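Local coordinates for protein probable CoA-transferase alpha subunit (Rhodococcus jostii, PDB 6COJ) that probably acts as the alpha subunit of a CoA-transferase-family enzyme that, with a partner chain, binds a bulky spirocyclic acyl-CoA thioester, at residues T35-P47 with G197-A209. The protein carries 1 engineered substitution. Residues are numbered along the deposited sequence; the frame is centred on the assembly and turned at random.
With F8G (S-{(3R,5R,9R)-1-[(2R,3S,4R,5R)-5-(6-amino-9H-purin-9-yl)-4-hydroxy-3-(phosphonooxy)tetrahydrofuran-2-yl]-3,5,9-trihydroxy-8,8-dimethyl-3,5-dioxido-10,14-dioxo-2,4,6-trioxa-11,15-diaza-3lambda~5~,5lambda~5~-diphosphaheptadecan-17-yl} (5R,10R)-7-hydroxy-10-methyl-2-oxo-1-oxaspiro[4.5]dec-6-ene-6-carbothioate (non-preferred name)), chain E.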
loop_
_atom_site.group_PDB
_atom_site.type_symbol
_atom_site.label_atom_id
_atom_site.label_comp_id
_atom_site.label_asym_id
_atom_site.label_seq_id
_atom_site.Cartn_x
_atom_site.Cartn_y
_atom_site.Cartn_z
ATOM N N THR A 35 8.913 -19.889 -11.974
ATOM C CA THR A 35 8.398 -18.542 -12.162
ATOM C C THR A 35 9.227 -17.607 -11.285
ATOM O O THR A 35 9.278 -17.781 -10.060
ATOM C CB THR A 35 6.921 -18.499 -11.779
ATOM O OG1 THR A 35 6.180 -19.328 -12.676
ATOM C CG2 THR A 35 6.386 -17.082 -11.865
ATOM N N ILE A 36 9.902 -16.642 -11.911
ATOM C CA ILE A 36 10.815 -15.745 -11.213
ATOM C C ILE A 36 10.371 -14.307 -11.442
ATOM O O ILE A 36 10.165 -13.890 -12.589
ATOM C CB ILE A 36 12.270 -15.947 -11.675
ATOM C CG1 ILE A 36 12.683 -17.402 -11.445
ATOM C CG2 ILE A 36 13.212 -14.981 -10.942
ATOM C CD1 ILE A 36 14.140 -17.685 -11.771
ATOM N N GLY A 37 10.238 -13.555 -10.353
ATOM C CA GLY A 37 9.981 -12.132 -10.442
ATOM C C GLY A 37 11.304 -11.390 -10.361
ATOM O O GLY A 37 12.177 -11.740 -9.571
ATOM N N ILE A 38 11.451 -10.367 -11.195
ATOM C CA ILE A 38 12.667 -9.563 -11.211
ATOM C C ILE A 38 12.301 -8.128 -10.865
ATOM O O ILE A 38 11.417 -7.535 -11.499
ATOM C CB ILE A 38 13.396 -9.649 -12.564
ATOM C CG1 ILE A 38 13.673 -11.109 -12.913
ATOM C CG2 ILE A 38 14.687 -8.845 -12.495
ATOM C CD1 ILE A 38 14.352 -11.299 -14.245
ATOM N N GLY A 39 12.982 -7.580 -9.859
ATOM C CA GLY A 39 12.681 -6.265 -9.325
ATOM C C GLY A 39 13.141 -5.125 -10.220
ATOM O O GLY A 39 13.400 -5.289 -11.417
ATOM N N GLY A 40 13.246 -3.946 -9.616
ATOM C CA GLY A 40 13.544 -2.761 -10.391
ATOM C C GLY A 40 12.397 -2.411 -11.332
ATOM O O GLY A 40 11.246 -2.809 -11.141
ATOM N N TRP A 41 12.741 -1.668 -12.389
ATOM C CA TRP A 41 11.736 -1.134 -13.303
ATOM C C TRP A 41 12.429 -0.662 -14.572
ATOM O O TRP A 41 13.266 0.241 -14.511
ATOM C CB TRP A 41 11.056 0.058 -12.620
ATOM C CG TRP A 41 10.102 0.864 -13.463
ATOM C CD1 TRP A 41 10.424 1.757 -14.461
ATOM C CD2 TRP A 41 8.677 0.906 -13.331
ATOM N NE1 TRP A 41 9.279 2.328 -14.966
ATOM C CE2 TRP A 41 8.197 1.831 -14.282
ATOM C CE3 TRP A 41 7.757 0.241 -12.507
ATOM C CZ2 TRP A 41 6.838 2.111 -14.427
ATOM C CZ3 TRP A 41 6.407 0.523 -12.656
ATOM C CH2 TRP A 41 5.965 1.448 -13.608
ATOM N N GLY A 42 12.102 -1.250 -15.723
ATOM C CA GLY A 42 12.743 -0.790 -16.947
ATOM C C GLY A 42 14.254 -0.873 -16.814
ATOM O O GLY A 42 14.802 -1.907 -16.413
ATOM N N SER A 43 14.942 0.225 -17.118
ATOM C CA SER A 43 16.391 0.288 -16.915
ATOM C C SER A 43 16.746 0.989 -15.602
ATOM O O SER A 43 17.560 1.922 -15.549
ATOM C CB SER A 43 17.066 0.940 -18.119
ATOM O OG SER A 43 18.478 0.878 -18.028
ATOM N N ARG A 44 16.132 0.521 -14.513
ATOM C CA ARG A 44 16.269 1.152 -13.201
ATOM C C ARG A 44 16.412 0.078 -12.135
ATOM O O ARG A 44 15.502 -0.738 -11.941
ATOM C CB ARG A 44 15.079 2.072 -12.879
ATOM C CG ARG A 44 14.720 3.024 -14.010
ATOM C CD ARG A 44 13.457 3.826 -13.726
ATOM N NE ARG A 44 12.905 4.392 -14.955
ATOM C CZ ARG A 44 12.344 5.590 -15.069
ATOM N NH1 ARG A 44 12.271 6.417 -14.027
ATOM N NH2 ARG A 44 11.877 5.980 -16.247
ATOM N N ARG A 45 17.551 0.107 -11.442
ATOM C CA ARG A 45 17.878 -0.773 -10.311
ATOM C C ARG A 45 17.496 -2.224 -10.562
ATOM O O ARG A 45 16.899 -2.901 -9.724
ATOM C CB ARG A 45 17.355 -0.245 -8.973
ATOM C CG ARG A 45 18.310 -0.595 -7.827
ATOM C CD ARG A 45 17.843 -0.067 -6.460
ATOM N NE ARG A 45 16.591 -0.727 -6.080
ATOM C CZ ARG A 45 15.438 -0.121 -5.813
ATOM N NH1 ARG A 45 15.339 1.209 -5.794
ATOM N NH2 ARG A 45 14.376 -0.875 -5.538
ATOM N N LYS A 46 17.891 -2.718 -11.738
ATOM C CA LYS A 46 17.704 -4.124 -12.019
ATOM C C LYS A 46 18.822 -4.930 -11.365
ATOM O O LYS A 46 19.953 -4.454 -11.257
ATOM C CB LYS A 46 17.752 -4.344 -13.525
ATOM C CG LYS A 46 16.480 -3.886 -14.212
ATOM C CD LYS A 46 15.347 -4.823 -13.895
ATOM C CE LYS A 46 14.043 -4.375 -14.507
ATOM N NZ LYS A 46 13.012 -5.395 -14.207
ATOM N N PRO A 47 18.528 -6.169 -10.908
ATOM C CA PRO A 47 19.590 -7.048 -10.363
ATOM C C PRO A 47 20.406 -7.672 -11.491
ATOM O O PRO A 47 20.359 -8.880 -11.768
ATOM C CB PRO A 47 18.782 -8.077 -9.566
ATOM C CG PRO A 47 17.512 -8.206 -10.350
ATOM C CD PRO A 47 17.196 -6.798 -10.824
ATOM N N GLY A 197 17.549 6.959 -2.704
ATOM C CA GLY A 197 17.054 7.581 -3.908
ATOM C C GLY A 197 15.552 7.769 -3.834
ATOM O O GLY A 197 14.923 7.639 -2.778
ATOM N N VAL A 198 14.968 8.074 -4.992
ATOM C CA VAL A 198 13.600 8.594 -4.999
ATOM C C VAL A 198 12.516 7.527 -5.108
ATOM O O VAL A 198 11.327 7.861 -4.990
ATOM C CB VAL A 198 13.394 9.670 -6.084
ATOM C CG1 VAL A 198 14.297 10.886 -5.838
ATOM C CG2 VAL A 198 13.608 9.069 -7.489
ATOM N N ASP A 199 12.863 6.264 -5.337
ATOM C CA ASP A 199 11.799 5.301 -5.599
ATOM C C ASP A 199 12.192 3.901 -5.140
ATOM O O ASP A 199 13.216 3.362 -5.591
ATOM C CB ASP A 199 11.457 5.291 -7.095
ATOM C CG ASP A 199 10.058 4.757 -7.387
ATOM O OD1 ASP A 199 9.581 3.860 -6.664
ATOM O OD2 ASP A 199 9.434 5.240 -8.355
ATOM N N PRO A 200 11.384 3.257 -4.291
ATOM C CA PRO A 200 11.626 1.839 -3.969
ATOM C C PRO A 200 11.260 0.896 -5.095
ATOM O O PRO A 200 11.598 -0.295 -5.022
ATOM C CB PRO A 200 10.698 1.596 -2.774
ATOM C CG PRO A 200 9.547 2.520 -3.030
ATOM C CD PRO A 200 10.174 3.775 -3.626
ATOM N N TYR A 201 10.585 1.385 -6.135
ATOM C CA TYR A 201 9.936 0.526 -7.135
ATOM C C TYR A 201 9.004 -0.424 -6.385
ATOM O O TYR A 201 8.180 0.051 -5.585
ATOM C CB TYR A 201 10.939 -0.105 -8.117
ATOM C CG TYR A 201 11.828 0.955 -8.712
ATOM C CD1 TYR A 201 11.274 2.026 -9.419
ATOM C CD2 TYR A 201 13.205 0.935 -8.514
ATOM C CE1 TYR A 201 12.072 3.039 -9.926
ATOM C CE2 TYR A 201 14.016 1.943 -9.026
ATOM C CZ TYR A 201 13.449 2.993 -9.722
ATOM O OH TYR A 201 14.269 3.989 -10.194
ATOM N N PHE A 202 9.086 -1.734 -6.618
ATOM C CA PHE A 202 8.150 -2.698 -6.063
ATOM C C PHE A 202 8.896 -3.885 -5.482
ATOM O O PHE A 202 8.336 -4.979 -5.363
ATOM C CB PHE A 202 7.153 -3.132 -7.142
ATOM C CG PHE A 202 6.420 -1.976 -7.748
ATOM C CD1 PHE A 202 7.005 -1.196 -8.736
ATOM C CD2 PHE A 202 5.167 -1.630 -7.285
ATOM C CE1 PHE A 202 6.333 -0.079 -9.243
ATOM C CE2 PHE A 202 4.496 -0.530 -7.805
ATOM C CZ PHE A 202 5.081 0.238 -8.784
ATOM N N ASP A 203 10.151 -3.668 -5.073
ATOM C CA ASP A 203 10.993 -4.804 -4.699
ATOM C C ASP A 203 10.478 -5.505 -3.453
ATOM O O ASP A 203 10.650 -6.728 -3.317
ATOM C CB ASP A 203 12.444 -4.366 -4.508
ATOM C CG ASP A 203 13.133 -4.029 -5.815
ATOM O OD1 ASP A 203 12.490 -4.153 -6.880
ATOM O OD2 ASP A 203 14.321 -3.638 -5.776
ATOM N N ASP A 204 9.858 -4.759 -2.538
ATOM C CA ASP A 204 9.229 -5.391 -1.384
ATOM C C ASP A 204 8.106 -6.327 -1.815
ATOM O O ASP A 204 7.965 -7.429 -1.271
ATOM C CB ASP A 204 8.708 -4.322 -0.416
ATOM C CG ASP A 204 7.770 -3.331 -1.091
ATOM O OD1 ASP A 204 8.021 -2.941 -2.246
ATOM O OD2 ASP A 204 6.771 -2.915 -0.462
ATOM N N LEU A 205 7.293 -5.905 -2.789
ATOM C CA LEU A 205 6.201 -6.755 -3.257
ATOM C C LEU A 205 6.717 -8.015 -3.943
ATOM O O LEU A 205 6.155 -9.100 -3.761
ATOM C CB LEU A 205 5.294 -5.980 -4.211
ATOM C CG LEU A 205 4.567 -4.764 -3.637
ATOM C CD1 LEU A 205 3.692 -4.100 -4.692
ATOM C CD2 LEU A 205 3.731 -5.196 -2.457
ATOM N N TYR A 206 7.780 -7.897 -4.740
ATOM C CA TYR A 206 8.348 -9.087 -5.367
ATOM C C TYR A 206 8.797 -10.087 -4.312
ATOM O O TYR A 206 8.518 -11.285 -4.415
ATOM C CB TYR A 206 9.512 -8.708 -6.288
ATOM C CG TYR A 206 9.094 -8.214 -7.658
ATOM C CD1 TYR A 206 8.612 -9.100 -8.610
ATOM C CD2 TYR A 206 9.171 -6.867 -7.995
ATOM C CE1 TYR A 206 8.228 -8.663 -9.872
ATOM C CE2 TYR A 206 8.788 -6.414 -9.252
ATOM C CZ TYR A 206 8.313 -7.323 -10.177
ATOM O OH TYR A 206 7.932 -6.893 -11.419
ATOM N N CYS A 207 9.479 -9.611 -3.271
ATOM C CA CYS A 207 9.899 -10.527 -2.217
ATOM C C CYS A 207 8.700 -11.133 -1.504
ATOM O O CYS A 207 8.674 -12.344 -1.240
ATOM C CB CYS A 207 10.806 -9.809 -1.221
ATOM S SG CYS A 207 12.443 -9.471 -1.893
ATOM N N ALA A 208 7.688 -10.313 -1.205
ATOM C CA ALA A 208 6.520 -10.806 -0.480
ATOM C C ALA A 208 5.722 -11.817 -1.293
ATOM O O ALA A 208 5.007 -12.641 -0.714
ATOM C CB ALA A 208 5.629 -9.635 -0.053
ATOM N N ALA A 209 5.822 -11.773 -2.623
ATOM C CA ALA A 209 5.071 -12.665 -3.501
ATOM C C ALA A 209 5.792 -13.978 -3.790
ATOM O O ALA A 209 5.219 -14.836 -4.471
ATOM C CB ALA A 209 4.779 -11.960 -4.830
HETATM C C4 F8G E . 5.697 -1.461 -39.030
HETATM C C5 F8G E . 4.259 -1.742 -39.140
HETATM C C6 F8G E . 3.830 -3.158 -39.229
HETATM C C8 F8G E . 4.593 0.417 -39.025
HETATM N N1 F8G E . 4.767 -4.135 -39.205
HETATM N N3 F8G E . 6.596 -2.473 -39.012
HETATM C "C1'" F8G E . 7.123 0.548 -38.838
HETATM C C2 F8G E . 6.211 -3.886 -39.097
HETATM C "C2'" F8G E . 7.262 1.840 -39.619
HETATM C "C3'" F8G E . 8.260 2.590 -38.766
HETATM C "C4'" F8G E . 7.850 2.223 -37.365
HETATM C "C5'" F8G E . 6.828 3.215 -36.853
HETATM C CAA F8G E . 0.542 5.690 -15.647
HETATM C CAB F8G E . 1.058 5.975 -17.035
HETATM C CAC F8G E . 2.150 5.378 -17.554
HETATM C CAD F8G E . 3.153 4.663 -16.659
HETATM C CAE F8G E . 2.776 4.805 -15.186
HETATM C CAF F8G E . 1.297 4.558 -14.982
HETATM C CAG F8G E . 2.360 5.356 -19.013
HETATM C CAI F8G E . 3.571 3.869 -14.288
HETATM C CAK F8G E . 4.626 5.075 -16.867
HETATM C CAL F8G E . 5.401 3.871 -17.430
HETATM C CAM F8G E . 4.327 2.817 -17.527
HETATM C CAQ F8G E . 2.051 5.702 -21.697
HETATM C CAR F8G E . 3.203 6.642 -22.006
HETATM C CAT F8G E . 3.541 6.787 -24.393
HETATM C CAU F8G E . 4.500 6.478 -25.527
HETATM C CAV F8G E . 3.856 6.517 -26.908
HETATM C CAX F8G E . 5.469 7.304 -28.508
HETATM C CAY F8G E . 6.425 7.003 -29.633
HETATM C CAZ F8G E . 5.857 7.411 -30.998
HETATM C CBA F8G E . 6.783 6.898 -32.091
HETATM C CBM F8G E . 4.488 6.774 -31.183
HETATM C CBN F8G E . 5.755 8.925 -31.143
HETATM N N6 F8G E . 2.517 -3.472 -39.332
HETATM N N7 F8G E . 3.639 -0.544 -39.132
HETATM N N9 F8G E . 5.817 -0.138 -38.978
HETATM N NAS F8G E . 3.892 6.273 -23.219
HETATM N NAW F8G E . 4.844 6.273 -27.950
HETATM O "O2'" F8G E . 7.759 1.621 -40.941
HETATM O "O3'" F8G E . 9.551 2.032 -38.933
HETATM O "O4'" F8G E . 7.254 0.931 -37.468
HETATM O "O5'" F8G E . 7.455 4.487 -36.722
HETATM O OAH F8G E . 0.424 6.795 -17.667
HETATM O OAJ F8G E . 3.323 4.746 -19.462
HETATM O OAN F8G E . 4.420 1.698 -17.983
HETATM O OAO F8G E . 3.078 3.283 -16.992
HETATM O OBB F8G E . 6.903 5.498 -31.890
HETATM O OBD F8G E . 7.138 4.392 -34.220
HETATM O OBJ F8G E . 2.531 7.463 -24.540
HETATM O OBK F8G E . 5.284 8.444 -28.108
HETATM O OBL F8G E . 7.672 7.680 -29.411
HETATM O OBO F8G E . 8.010 3.266 -32.203
HETATM O OBP F8G E . 9.234 5.316 -32.951
HETATM O OBQ F8G E . 7.871 6.607 -35.335
HETATM O OBR F8G E . 5.546 5.741 -35.672
HETATM O OCI F8G E . 11.937 2.059 -39.785
HETATM O OCJ F8G E . 10.062 2.737 -41.265
HETATM O OCK F8G E . 10.753 4.203 -39.368
HETATM P PBC F8G E . 7.892 4.636 -32.818
HETATM P PBE F8G E . 7.000 5.383 -35.475
HETATM P PCH F8G E . 10.615 2.782 -39.862
HETATM S SAP F8G E . 1.355 6.108 -20.127
HETATM O O HOH W 1 10.137 -5.228 -12.055
HETATM O O HOH W 2 10.321 -3.422 -8.475
HETATM O O HOH W 3 13.122 6.173 -11.196
HETATM O O HOH W 4 15.688 -4.724 -7.905
#
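R45 turns NH1 and NH2 to the turn 199-202 and to D203 at the start of helix 203-208. NH1 gives a hydrogen bond to D199 O (3.0 Å) in the carbonyl plane, while NH2 gives one to P200 O (2.9 Å) from above the plane of the P200 carbonyl and forms a salt bridge with D203 OD2 (2.8 Å). All three oxygens lie in the guanidinium plane, the D203 carboxylate stands almost perpendicular to it (89°), and Y201 lays its CD2 over one guanidinium face, 3.5 Å from NH1. NE turns to H183 O, so every nitrogen of the group is held. A leucine in place of R45 would probably leave D203 OD2 without its charged mate and the carbonyls of D199 and P200 without these donors. The other oxygen, D203 OD1, accepts from G40 N (2.8 Å) through its syn lone pair. Packing is tight along the glycines: a side chain on G37 would run into the Y206 ring and one on G39 into D203 OD1, while I38 O sits over a Y206 face, 3.4 Å from CZ. A buried water bridges Y206 OH to I38 O and G40 O. W41 CB makes an off-centre CH-pi contact with Y201 (CD1 3.8 Å); chi1 of 173° carries the indole to F202, rim to rim, CZ3 to CE1 3.5 Å. The open side is partly exposed R44, its NH1 water-bridged to Y201 OH, its NE paired with D92. Thus the glycine-rich loop after strand 35-38 of a CoA-transferase fold packs on the turn 199-202 and the D203 and Y206 face of helix 203-208, presenting W41 CH2 to the thioester's spirocyclic acyl group.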